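Local coordinates for LBCATS-a (Synthetic construct, PDB 5EY5), which probably catalyses, as a synthetic tryptophan synthase alpha chain, the retro-aldol cleavage of indole-3-glycerol phosphate to indole and glyceraldehyde-3-phosphate, at residues Lys17-Phe22 with Ala227-Gly233; Ile23-Asp27 with Ala67-Ala71; Leu153-Thr157 with Cys176-Thr180. All coordinates share one frame; numbering follows the deposited sequence.

Contact 1 (Lys17-Phe22 with Ala227-Gly233); sequences KALIPF and ADGVIVG. With G3P (sn-glycerol-3-phosphate), chain E.
Ile20 and Ile231 lie paired across two parallel strands with nearly the same torsions: in each, CG1 is anti to the carbonyl carbon (chi1 -54° and -55°) and the chain is extended at chi2. Both side chains leave the same face of the sheet, that of Ala18, and cross at a slant, Ile20 CD1 lying 3.9 Å from Ile231 CG1. The other branch of Ile231, CG2, reaches the bound sn-glycerol-3-phosphate, 3.3 Å from its O1. With CG anti to its backbone nitrogen (chi1 165°), the ring of Phe22 reaches past the strand end, beside Gly233 CA; O2 of the ligand lies over one ring face, toward its rim.

Between the backbones runs a parallel ladder in which the amides of Ala18, Ile20 and Phe22 alternate with those of Val230 and Val232. Val230 N to Ala18 O is the shortest rung at 2.7 Å, whereas Val232 N to Ile20 O spans 3.2 Å. Beyond the last rung, Gly233 N gives its hydrogen to O3P of the ligand phosphate at 3.0 Å, just ahead of helix 234-241. At the other end, Lys17 bends at chi2 and lays CD 3.4 Å from Ala227 O. Its NZ makes only a weak bond to that carbonyl and is joined through a water to Asp228 OD1, while OD2 is taken by Ile208 N.

These are the first and last strands of the TIM barrel, and their pairing closes it. Glu49 of strand 48-51 and Ala209 of strand 208-211 meet the isoleucines on the inner face; helix 249-263 covers Leu19 and Val232 on the outer one.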
ATOM      1  N   LYS A  17     -48.130  32.076 -27.101  1.00 35.45           N
ATOM      2  CA  LYS A  17     -47.316  31.021 -26.510  1.00 36.44           C
ATOM      3  C   LYS A  17     -46.732  31.500 -25.189  1.00 36.67           C
ATOM      4  O   LYS A  17     -46.352  32.673 -25.055  1.00 37.44           O
ATOM      5  CB  LYS A  17     -46.174  30.611 -27.459  1.00 38.83           C
ATOM      6  CG  LYS A  17     -46.619  30.150 -28.818  1.00 41.55           C
ATOM      7  CD  LYS A  17     -47.468  28.909 -28.707  1.00 42.77           C
ATOM      8  CE  LYS A  17     -47.773  28.332 -30.071  1.00 47.72           C
ATOM      9  NZ  LYS A  17     -48.572  27.094 -29.929  1.00 52.61           N
ATOM     10  N   ALA A  18     -46.673  30.599 -24.213  1.00 41.12           N
ATOM     11  CA  ALA A  18     -46.167  30.949 -22.893  1.00 36.20           C
ATOM     12  C   ALA A  18     -44.646  31.029 -22.906  1.00 40.19           C
ATOM     13  O   ALA A  18     -43.967  30.092 -23.345  1.00 38.36           O
ATOM     14  CB  ALA A  18     -46.614  29.933 -21.840  1.00 30.51           C
ATOM     15  N   LEU A  19     -44.122  32.160 -22.435  1.00 33.31           N
ATOM     16  CA  LEU A  19     -42.706  32.320 -22.133  1.00 37.21           C
ATOM     17  C   LEU A  19     -42.523  32.131 -20.632  1.00 34.88           C
ATOM     18  O   LEU A  19     -43.157  32.831 -19.833  1.00 32.54           O
ATOM     19  CB  LEU A  19     -42.196  33.694 -22.557  1.00 30.46           C
ATOM     20  CG  LEU A  19     -40.816  34.076 -22.004  1.00 34.59           C
ATOM     21  CD1 LEU A  19     -39.769  33.152 -22.577  1.00 34.35           C
ATOM     22  CD2 LEU A  19     -40.498  35.531 -22.347  1.00 42.42           C
ATOM     23  N   ILE A  20     -41.675  31.188 -20.254  1.00 33.94           N
ATOM     24  CA  ILE A  20     -41.559  30.797 -18.852  1.00 30.24           C
ATOM     25  C   ILE A  20     -40.107  30.956 -18.438  1.00 33.24           C
ATOM     26  O   ILE A  20     -39.319  30.025 -18.629  1.00 27.22           O
ATOM     27  CB  ILE A  20     -42.037  29.355 -18.636  1.00 32.77           C
ATOM     28  CG1 ILE A  20     -43.463  29.164 -19.184  1.00 36.48           C
ATOM     29  CG2 ILE A  20     -41.899  28.956 -17.172  1.00 27.94           C
ATOM     30  CD1 ILE A  20     -43.811  27.721 -19.526  1.00 40.22           C
ATOM     31  N   PRO A  21     -39.701  32.101 -17.888  1.00 32.56           N
ATOM     32  CA  PRO A  21     -38.312  32.229 -17.430  1.00 27.64           C
ATOM     33  C   PRO A  21     -38.084  31.479 -16.125  1.00 32.74           C
ATOM     34  O   PRO A  21     -38.975  31.387 -15.272  1.00 31.24           O
ATOM     35  CB  PRO A  21     -38.127  33.744 -17.246  1.00 34.64           C
ATOM     36  CG  PRO A  21     -39.502  34.300 -17.081  1.00 36.85           C
ATOM     37  CD  PRO A  21     -40.421  33.394 -17.870  1.00 36.83           C
ATOM     38  N   PHE A  22     -36.874  30.935 -15.978  1.00 31.81           N
ATOM     39  CA  PHE A  22     -36.406  30.385 -14.707  1.00 31.18           C
ATOM     40  C   PHE A  22     -35.262  31.237 -14.169  1.00 26.55           C
ATOM     41  O   PHE A  22     -34.285  31.475 -14.886  1.00 32.48           O
ATOM     42  CB  PHE A  22     -35.919  28.941 -14.880  1.00 33.97           C
ATOM     43  CG  PHE A  22     -35.094  28.443 -13.721  1.00 34.17           C
ATOM     44  CD1 PHE A  22     -35.674  27.686 -12.721  1.00 34.99           C
ATOM     45  CD2 PHE A  22     -33.738  28.742 -13.627  1.00 29.82           C
ATOM     46  CE1 PHE A  22     -34.919  27.231 -11.650  1.00 37.54           C
ATOM     47  CE2 PHE A  22     -32.995  28.312 -12.568  1.00 35.37           C
ATOM     48  CZ  PHE A  22     -33.573  27.550 -11.573  1.00 38.37           C
ATOM     49  N   ALA A 227     -44.743  23.843 -29.325  1.00 42.62           N
ATOM     50  CA  ALA A 227     -45.204  23.615 -27.966  1.00 50.92           C
ATOM     51  C   ALA A 227     -45.992  24.817 -27.473  1.00 53.48           C
ATOM     52  O   ALA A 227     -45.901  25.916 -28.024  1.00 56.81           O
ATOM     53  CB  ALA A 227     -44.029  23.329 -27.018  1.00 48.95           C
ATOM     54  N   ASP A 228     -46.761  24.591 -26.404  1.00 45.76           N
ATOM     55  CA  ASP A 228     -47.559  25.654 -25.817  1.00 42.33           C
ATOM     56  C   ASP A 228     -46.721  26.673 -25.062  1.00 39.92           C
ATOM     57  O   ASP A 228     -47.219  27.763 -24.768  1.00 35.37           O
ATOM     58  CB  ASP A 228     -48.596  25.066 -24.865  1.00 51.27           C
ATOM     59  CG  ASP A 228     -49.444  24.013 -25.525  1.00 59.51           C
ATOM     60  OD1 ASP A 228     -50.442  24.384 -26.184  1.00 68.99           O
ATOM     61  OD2 ASP A 228     -49.108  22.819 -25.389  1.00 57.40           O
ATOM     62  N   GLY A 229     -45.483  26.342 -24.714  1.00 38.14           N
ATOM     63  CA  GLY A 229     -44.668  27.271 -23.952  1.00 26.77           C
ATOM     64  C   GLY A 229     -43.202  26.917 -24.050  1.00 28.56           C
ATOM     65  O   GLY A 229     -42.831  25.812 -24.459  1.00 31.89           O
ATOM     66  N   VAL A 230     -42.366  27.888 -23.686  1.00 30.45           N
ATOM     67  CA  VAL A 230     -40.920  27.785 -23.816  1.00 28.99           C
ATOM     68  C   VAL A 230     -40.315  28.154 -22.478  1.00 28.16           C
ATOM     69  O   VAL A 230     -40.594  29.240 -21.956  1.00 30.91           O
ATOM     70  CB  VAL A 230     -40.384  28.730 -24.906  1.00 30.97           C
ATOM     71  CG1 VAL A 230     -38.879  28.575 -25.039  1.00 33.51           C
ATOM     72  CG2 VAL A 230     -41.091  28.483 -26.227  1.00 33.00           C
ATOM     73  N   ILE A 231     -39.467  27.283 -21.939  1.00 33.10           N
ATOM     74  CA  ILE A 231     -38.799  27.538 -20.668  1.00 34.56           C
ATOM     75  C   ILE A 231     -37.344  27.877 -20.942  1.00 32.72           C
ATOM     76  O   ILE A 231     -36.656  27.144 -21.662  1.00 38.44           O
ATOM     77  CB  ILE A 231     -38.894  26.333 -19.724  1.00 31.35           C
ATOM     78  CG1 ILE A 231     -40.359  25.928 -19.517  1.00 34.54           C
ATOM     79  CG2 ILE A 231     -38.186  26.659 -18.419  1.00 32.66           C
ATOM     80  CD1 ILE A 231     -40.547  24.527 -19.002  1.00 34.76           C
ATOM     81  N   VAL A 232     -36.872  28.962 -20.336  1.00 30.07           N
ATOM     82  CA  VAL A 232     -35.495  29.422 -20.457  1.00 34.16           C
ATOM     83  C   VAL A 232     -34.952  29.718 -19.067  1.00 28.28           C
ATOM     84  O   VAL A 232     -35.482  30.588 -18.370  1.00 31.89           O
ATOM     85  CB  VAL A 232     -35.383  30.691 -21.307  1.00 34.24           C
ATOM     86  CG1 VAL A 232     -33.925  31.141 -21.335  1.00 35.14           C
ATOM     87  CG2 VAL A 232     -35.960  30.477 -22.701  1.00 27.83           C
ATOM     88  N   GLY A 233     -33.849  29.068 -18.704  1.00 35.43           N
ATOM     89  CA  GLY A 233     -33.258  29.300 -17.410  1.00 37.24           C
ATOM     90  C   GLY A 233     -31.799  29.681 -17.510  1.00 44.09           C
ATOM     91  O   GLY A 233     -31.434  30.843 -17.267  1.00 29.20           O
TER
HETATM   92  O1  G3P E 301     -36.712  25.044 -15.904  1.00 39.15           O
HETATM   93  C1  G3P E 301     -35.395  24.628 -15.700  1.00 43.18           C
HETATM   94  C2  G3P E 301     -34.424  25.507 -16.480  1.00 44.48           C
HETATM   95  O2  G3P E 301     -33.153  25.296 -15.933  1.00 44.20           O
HETATM   96  C3  G3P E 301     -34.454  25.197 -17.992  1.00 35.39           C
HETATM   97  O1P G3P E 301     -33.270  24.580 -18.439  1.00 38.97           O
HETATM   98  O4P G3P E 301     -31.322  26.130 -17.840  1.00 45.39           O
HETATM   99  O2P G3P E 301     -31.081  24.697 -19.889  1.00 36.67           O
HETATM  100  O3P G3P E 301     -32.631  26.582 -19.930  1.00 44.00           O
HETATM  101  P   G3P E 301     -32.043  25.516 -19.036  1.00 42.49           P
HETATM  102  O   HOH W   1     -50.842  26.456 -27.739  1.00 58.00           O

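Contact 2 (Ile23-Asp27 with Ala67-Ala71); sequences ITAGD and ASQRA
Asp27 and Arg70 form a two-pronged salt bridge. Arg70 presents its guanidinium side-on, NE to Asp27 OD1 at 2.7 Å and NH2 to Asp27 OD2 at 3.0 Å. OD1 lies in the guanidinium plane, but both nitrogens approach from above the carboxylate plane, the two planes being 48° apart. A bend at chi3 (-59°) folds the arginine back over its own helix, where Ala67 CA lies over one guanidinium face, toward its rim. The two bonds together fix the rotation of the carboxylate.

Van der Waals contacts come from two alanine methyls. Ala67 CB sits 3.5 Å from Thr24 OG1 and also touches Asp27 OD2. Ala71 CB meets Thr24 CG2 at 3.7 Å, the apolar pair, and lies 3.3 Å from Ala25 O, a buried oxygen without a polar partner. Gly26 O receives a C-H from Ala71 CA at 3.4 Å and is also bonded to Ser74 OG. One link is water-mediated, joining Thr24 OG1 to Ser68 OG, the latter also bonded to Ile64 O.

Thr24 to Asp27 make a type II beta turn as strand 18-24 leaves the barrel. The turn packs on helix 62-73; helix 234-241 reaches Asp27 through Ile240 and Ala67 through Val237.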
ATOM      1  N   ILE A  23     -35.357  31.669 -12.903  1.00 28.70           N
ATOM      2  CA  ILE A  23     -34.195  32.177 -12.182  1.00 35.27           C
ATOM      3  C   ILE A  23     -34.065  31.449 -10.852  1.00 25.05           C
ATOM      4  O   ILE A  23     -35.038  30.945 -10.293  1.00 30.26           O
ATOM      5  CB  ILE A  23     -34.246  33.702 -11.922  1.00 32.27           C
ATOM      6  CG1 ILE A  23     -35.511  34.057 -11.128  1.00 29.02           C
ATOM      7  CG2 ILE A  23     -34.113  34.476 -13.230  1.00 29.01           C
ATOM      8  CD1 ILE A  23     -35.557  35.506 -10.711  1.00 35.43           C
ATOM      9  N   THR A  24     -32.838  31.418 -10.337  1.00 28.95           N
ATOM     10  CA  THR A  24     -32.594  30.889  -8.999  1.00 31.58           C
ATOM     11  C   THR A  24     -32.942  31.947  -7.962  1.00 29.62           C
ATOM     12  O   THR A  24     -32.440  33.069  -8.023  1.00 34.93           O
ATOM     13  CB  THR A  24     -31.131  30.464  -8.848  1.00 32.50           C
ATOM     14  OG1 THR A  24     -30.853  29.360  -9.717  1.00 37.35           O
ATOM     15  CG2 THR A  24     -30.819  30.063  -7.387  1.00 29.89           C
ATOM     16  N   ALA A  25     -33.774  31.589  -6.988  1.00 28.35           N
ATOM     17  CA  ALA A  25     -34.120  32.545  -5.943  1.00 23.39           C
ATOM     18  C   ALA A  25     -32.929  32.791  -5.020  1.00 30.00           C
ATOM     19  O   ALA A  25     -32.286  31.841  -4.547  1.00 29.34           O
ATOM     20  CB  ALA A  25     -35.317  32.050  -5.128  1.00 25.64           C
ATOM     21  N   GLY A  26     -32.657  34.070  -4.735  1.00 29.41           N
ATOM     22  CA  GLY A  26     -31.545  34.444  -3.881  1.00 28.22           C
ATOM     23  C   GLY A  26     -30.220  34.610  -4.590  1.00 29.14           C
ATOM     24  O   GLY A  26     -29.193  34.767  -3.922  1.00 31.35           O
ATOM     25  N   ASP A  27     -30.206  34.575  -5.913  1.00 30.28           N
ATOM     26  CA  ASP A  27     -28.982  34.809  -6.670  1.00 37.83           C
ATOM     27  C   ASP A  27     -29.105  36.095  -7.474  1.00 41.97           C
ATOM     28  O   ASP A  27     -29.892  36.149  -8.415  1.00 41.43           O
ATOM     29  CB  ASP A  27     -28.704  33.647  -7.616  1.00 39.00           C
ATOM     30  CG  ASP A  27     -27.677  33.993  -8.671  1.00 46.74           C
ATOM     31  OD1 ASP A  27     -26.628  34.569  -8.304  1.00 49.27           O
ATOM     32  OD2 ASP A  27     -27.928  33.700  -9.868  1.00 47.77           O
ATOM     33  N   ALA A  67     -25.303  29.255  -9.668  1.00 32.17           N
ATOM     34  CA  ALA A  67     -26.325  30.131  -9.099  1.00 29.88           C
ATOM     35  C   ALA A  67     -26.814  29.595  -7.753  1.00 24.64           C
ATOM     36  O   ALA A  67     -26.983  30.362  -6.803  1.00 29.31           O
ATOM     37  CB  ALA A  67     -27.486  30.296 -10.083  1.00 27.25           C
ATOM     38  N   SER A  68     -27.036  28.275  -7.655  1.00 25.17           N
ATOM     39  CA  SER A  68     -27.477  27.663  -6.397  1.00 23.99           C
ATOM     40  C   SER A  68     -26.454  27.848  -5.292  1.00 24.49           C
ATOM     41  O   SER A  68     -26.811  28.115  -4.135  1.00 26.19           O
ATOM     42  CB  SER A  68     -27.746  26.164  -6.586  1.00 33.98           C
ATOM     43  OG  SER A  68     -28.900  25.917  -7.370  1.00 43.93           O
ATOM     44  N   GLN A  69     -25.168  27.670  -5.613  1.00 25.11           N
ATOM     45  CA  GLN A  69     -24.153  27.856  -4.592  1.00 23.69           C
ATOM     46  C   GLN A  69     -24.109  29.316  -4.136  1.00 24.26           C
ATOM     47  O   GLN A  69     -23.880  29.599  -2.958  1.00 29.36           O
ATOM     48  CB  GLN A  69     -22.786  27.420  -5.120  1.00 32.88           C
ATOM     49  CG  GLN A  69     -22.508  25.916  -5.010  1.00 53.45           C
ATOM     50  CD  GLN A  69     -22.306  25.444  -3.571  1.00 68.94           C
ATOM     51  OE1 GLN A  69     -21.220  25.590  -3.001  1.00 78.10           O
ATOM     52  NE2 GLN A  69     -23.353  24.865  -2.984  1.00 68.62           N
ATOM     53  N   ARG A  70     -24.236  30.248  -5.074  1.00 27.94           N
ATOM     54  CA  ARG A  70     -24.289  31.659  -4.704  1.00 34.12           C
ATOM     55  C   ARG A  70     -25.516  31.948  -3.842  1.00 31.74           C
ATOM     56  O   ARG A  70     -25.425  32.619  -2.805  1.00 33.91           O
ATOM     57  CB  ARG A  70     -24.307  32.521  -5.968  1.00 33.32           C
ATOM     58  CG  ARG A  70     -22.985  32.506  -6.749  1.00 38.28           C
ATOM     59  CD  ARG A  70     -22.961  33.668  -7.715  1.00 40.08           C
ATOM     60  NE  ARG A  70     -24.086  33.583  -8.642  1.00 36.18           N
ATOM     61  CZ  ARG A  70     -24.038  32.949  -9.806  1.00 38.69           C
ATOM     62  NH1 ARG A  70     -22.912  32.339 -10.177  1.00 42.86           N
ATOM     63  NH2 ARG A  70     -25.105  32.930 -10.597  1.00 37.99           N
ATOM     64  N   ALA A  71     -26.679  31.452  -4.267  1.00 25.63           N
ATOM     65  CA  ALA A  71     -27.914  31.689  -3.523  1.00 29.26           C
ATOM     66  C   ALA A  71     -27.831  31.101  -2.119  1.00 29.42           C
ATOM     67  O   ALA A  71     -28.313  31.698  -1.154  1.00 33.18           O
ATOM     68  CB  ALA A  71     -29.103  31.115  -4.300  1.00 27.06           C
TER
HETATM   69  O   HOH W   2     -31.257  27.096  -8.492  1.00 40.99           O

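Contact 3 (Leu153-Thr157 with Cys176-Thr180); sequences LVAPT and CVSVT
Val177 makes the close-packed part of this contact. Its amide donates to Val154 O at 2.8 Å in a nearly straight bond (166° at the hydrogen), continuing the parallel pairing of Val154 with Cys176. With CG2 anti to the carbonyl carbon, Val177 points that methyl at Leu153, where it lies 3.8 Å from Leu153 CB and also touches Leu153 CG and Val154 O, the two side chains crossing at an angle. Val177 CB faces Ala155 CA as well, and Phe212 packs against the same valine.

Past the strand ends the chains part and the contact loosens. Pro156 slides alongside Thr180, setting CD and CG against backbone oxygens: CD is 3.1 Å from Val177 O, and CG approaches Ser178 O. Having no N-H, the proline cannot continue the ladder. A water instead spans the gap, donating to Val154 O at 3.2 Å and to Val177 O at 3.0 Å. Farther out, exposed Thr157 meets Thr180 at about a right angle; their OG1 atoms are 3.4 Å apart, a weak hydrogen bond. Another protein chain of the assembly packs on both parts, touching Ala155 and Val177 as well as Thr157 and Thr180.

Val154 O thus serves both the amide of Val177 and the bridging water. The chemistry implies a shift from firm strand pairing, within the beta-alpha-beta unit through helix 160-169, to a water-bridged exit held by one weak hydroxyl bond.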
ATOM      1  N   LEU A 153     -41.674  16.072 -15.422  1.00 34.45           N
ATOM      2  CA  LEU A 153     -40.835  16.111 -16.620  1.00 31.61           C
ATOM      3  C   LEU A 153     -40.971  14.837 -17.443  1.00 35.52           C
ATOM      4  O   LEU A 153     -41.113  13.733 -16.901  1.00 33.22           O
ATOM      5  CB  LEU A 153     -39.359  16.294 -16.262  1.00 35.36           C
ATOM      6  CG  LEU A 153     -38.879  17.682 -15.853  1.00 32.22           C
ATOM      7  CD1 LEU A 153     -39.858  18.284 -14.873  1.00 32.81           C
ATOM      8  CD2 LEU A 153     -37.465  17.602 -15.233  1.00 32.46           C
ATOM      9  N   VAL A 154     -40.909  14.999 -18.759  1.00 30.61           N
ATOM     10  CA  VAL A 154     -40.885  13.891 -19.702  1.00 32.43           C
ATOM     11  C   VAL A 154     -39.643  14.060 -20.557  1.00 39.33           C
ATOM     12  O   VAL A 154     -39.400  15.146 -21.102  1.00 41.72           O
ATOM     13  CB  VAL A 154     -42.152  13.842 -20.569  1.00 42.71           C
ATOM     14  CG1 VAL A 154     -42.064  12.675 -21.564  1.00 44.56           C
ATOM     15  CG2 VAL A 154     -43.374  13.694 -19.686  1.00 45.72           C
ATOM     16  N   ALA A 155     -38.870  13.030 -20.649  1.00 36.40           N
ATOM     17  CA  ALA A 155     -37.600  13.090 -21.344  1.00 39.52           C
ATOM     18  C   ALA A 155     -37.680  12.366 -22.677  1.00 42.40           C
ATOM     19  O   ALA A 155     -38.531  11.494 -22.881  1.00 41.68           O
ATOM     20  CB  ALA A 155     -36.495  12.470 -20.482  1.00 39.55           C
ATOM     21  N   PRO A 156     -36.797  12.707 -23.613  1.00 45.18           N
ATOM     22  CA  PRO A 156     -36.846  12.055 -24.929  1.00 53.23           C
ATOM     23  C   PRO A 156     -36.726  10.542 -24.858  1.00 47.82           C
ATOM     24  O   PRO A 156     -37.156   9.863 -25.793  1.00 50.24           O
ATOM     25  CB  PRO A 156     -35.659  12.679 -25.676  1.00 54.93           C
ATOM     26  CG  PRO A 156     -35.401  13.993 -24.954  1.00 47.89           C
ATOM     27  CD  PRO A 156     -35.709  13.697 -23.512  1.00 43.46           C
ATOM     28  N   THR A 157     -36.163   9.992 -23.785  1.00 44.96           N
ATOM     29  CA  THR A 157     -36.026   8.551 -23.631  1.00 48.50           C
ATOM     30  C   THR A 157     -37.145   7.941 -22.803  1.00 50.04           C
ATOM     31  O   THR A 157     -37.119   6.732 -22.543  1.00 47.65           O
ATOM     32  CB  THR A 157     -34.672   8.209 -22.997  1.00 50.43           C
ATOM     33  OG1 THR A 157     -34.473   9.016 -21.825  1.00 62.11           O
ATOM     34  CG2 THR A 157     -33.552   8.477 -23.988  1.00 47.49           C
ATOM     35  N   CYS A 176     -41.501  19.201 -20.946  1.00 31.25           N
ATOM     36  CA  CYS A 176     -40.843  18.344 -21.934  1.00 37.35           C
ATOM     37  C   CYS A 176     -39.358  18.698 -21.949  1.00 39.81           C
ATOM     38  O   CYS A 176     -38.980  19.825 -22.287  1.00 38.74           O
ATOM     39  CB  CYS A 176     -41.506  18.514 -23.306  1.00 43.66           C
ATOM     40  SG  CYS A 176     -40.762  17.677 -24.727  1.00 56.46           S
ATOM     41  N   VAL A 177     -38.519  17.752 -21.536  1.00 39.12           N
ATOM     42  CA  VAL A 177     -37.075  17.964 -21.492  1.00 38.29           C
ATOM     43  C   VAL A 177     -36.509  17.773 -22.891  1.00 45.86           C
ATOM     44  O   VAL A 177     -36.599  16.683 -23.469  1.00 52.88           O
ATOM     45  CB  VAL A 177     -36.409  17.011 -20.495  1.00 39.81           C
ATOM     46  CG1 VAL A 177     -34.926  17.317 -20.369  1.00 35.46           C
ATOM     47  CG2 VAL A 177     -37.113  17.094 -19.170  1.00 32.90           C
ATOM     48  N   SER A 178     -35.944  18.837 -23.453  1.00 45.39           N
ATOM     49  CA  SER A 178     -35.526  18.780 -24.844  1.00 45.34           C
ATOM     50  C   SER A 178     -34.355  17.828 -25.062  1.00 53.58           C
ATOM     51  O   SER A 178     -34.160  17.358 -26.189  1.00 55.96           O
ATOM     52  CB  SER A 178     -35.156  20.173 -25.346  1.00 48.03           C
ATOM     53  OG  SER A 178     -33.931  20.589 -24.768  1.00 55.12           O
ATOM     54  N   VAL A 179     -33.582  17.524 -24.024  1.00 51.27           N
ATOM     55  CA  VAL A 179     -32.353  16.753 -24.173  1.00 62.31           C
ATOM     56  C   VAL A 179     -32.232  15.771 -23.020  1.00 60.38           C
ATOM     57  O   VAL A 179     -32.531  16.106 -21.868  1.00 56.15           O
ATOM     58  CB  VAL A 179     -31.112  17.667 -24.213  1.00 67.67           C
ATOM     59  CG1 VAL A 179     -31.094  18.564 -22.975  1.00 64.31           C
ATOM     60  CG2 VAL A 179     -29.843  16.829 -24.287  1.00 69.81           C
ATOM     61  N   THR A 180     -31.756  14.582 -23.317  1.00 64.39           N
ATOM     62  CA  THR A 180     -31.440  13.645 -22.281  1.00 61.79           C
ATOM     63  C   THR A 180     -30.110  14.093 -21.694  1.00 60.11           C
ATOM     64  O   THR A 180     -29.047  13.813 -22.214  1.00 58.79           O
ATOM     65  CB  THR A 180     -31.397  12.200 -22.797  1.00 20.00           C
ATOM     66  OG1 THR A 180     -32.729  11.702 -22.927  1.00 20.00           O
ATOM     67  CG2 THR A 180     -30.624  11.293 -21.847  1.00 20.00           C
TER
HETATM   68  O   HOH W   3     -38.852  14.844 -24.242  1.00 57.40           O

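From the N terminus, strand 18-24 passes first through contact 1 and then, without a break, into contact 2. Contact 2 closes first, after about 40 residues, bringing back helix 62-73 after strand 48-51. Contact 3 closes the next and shorter loop, joining strands 149-154 and 174-177 around helix 160-169; it follows contact 2 in series, their centres about 24 Å apart. Only when strand 229-232 returns to the first strand does contact 1 close, enclosing both others along the sequence. All three reach the same barrel sheet: contact 1 seals its seam, contact 2 ties its first strand's exit to a helix, and contact 3 joins two neighbouring strands and their exit loops.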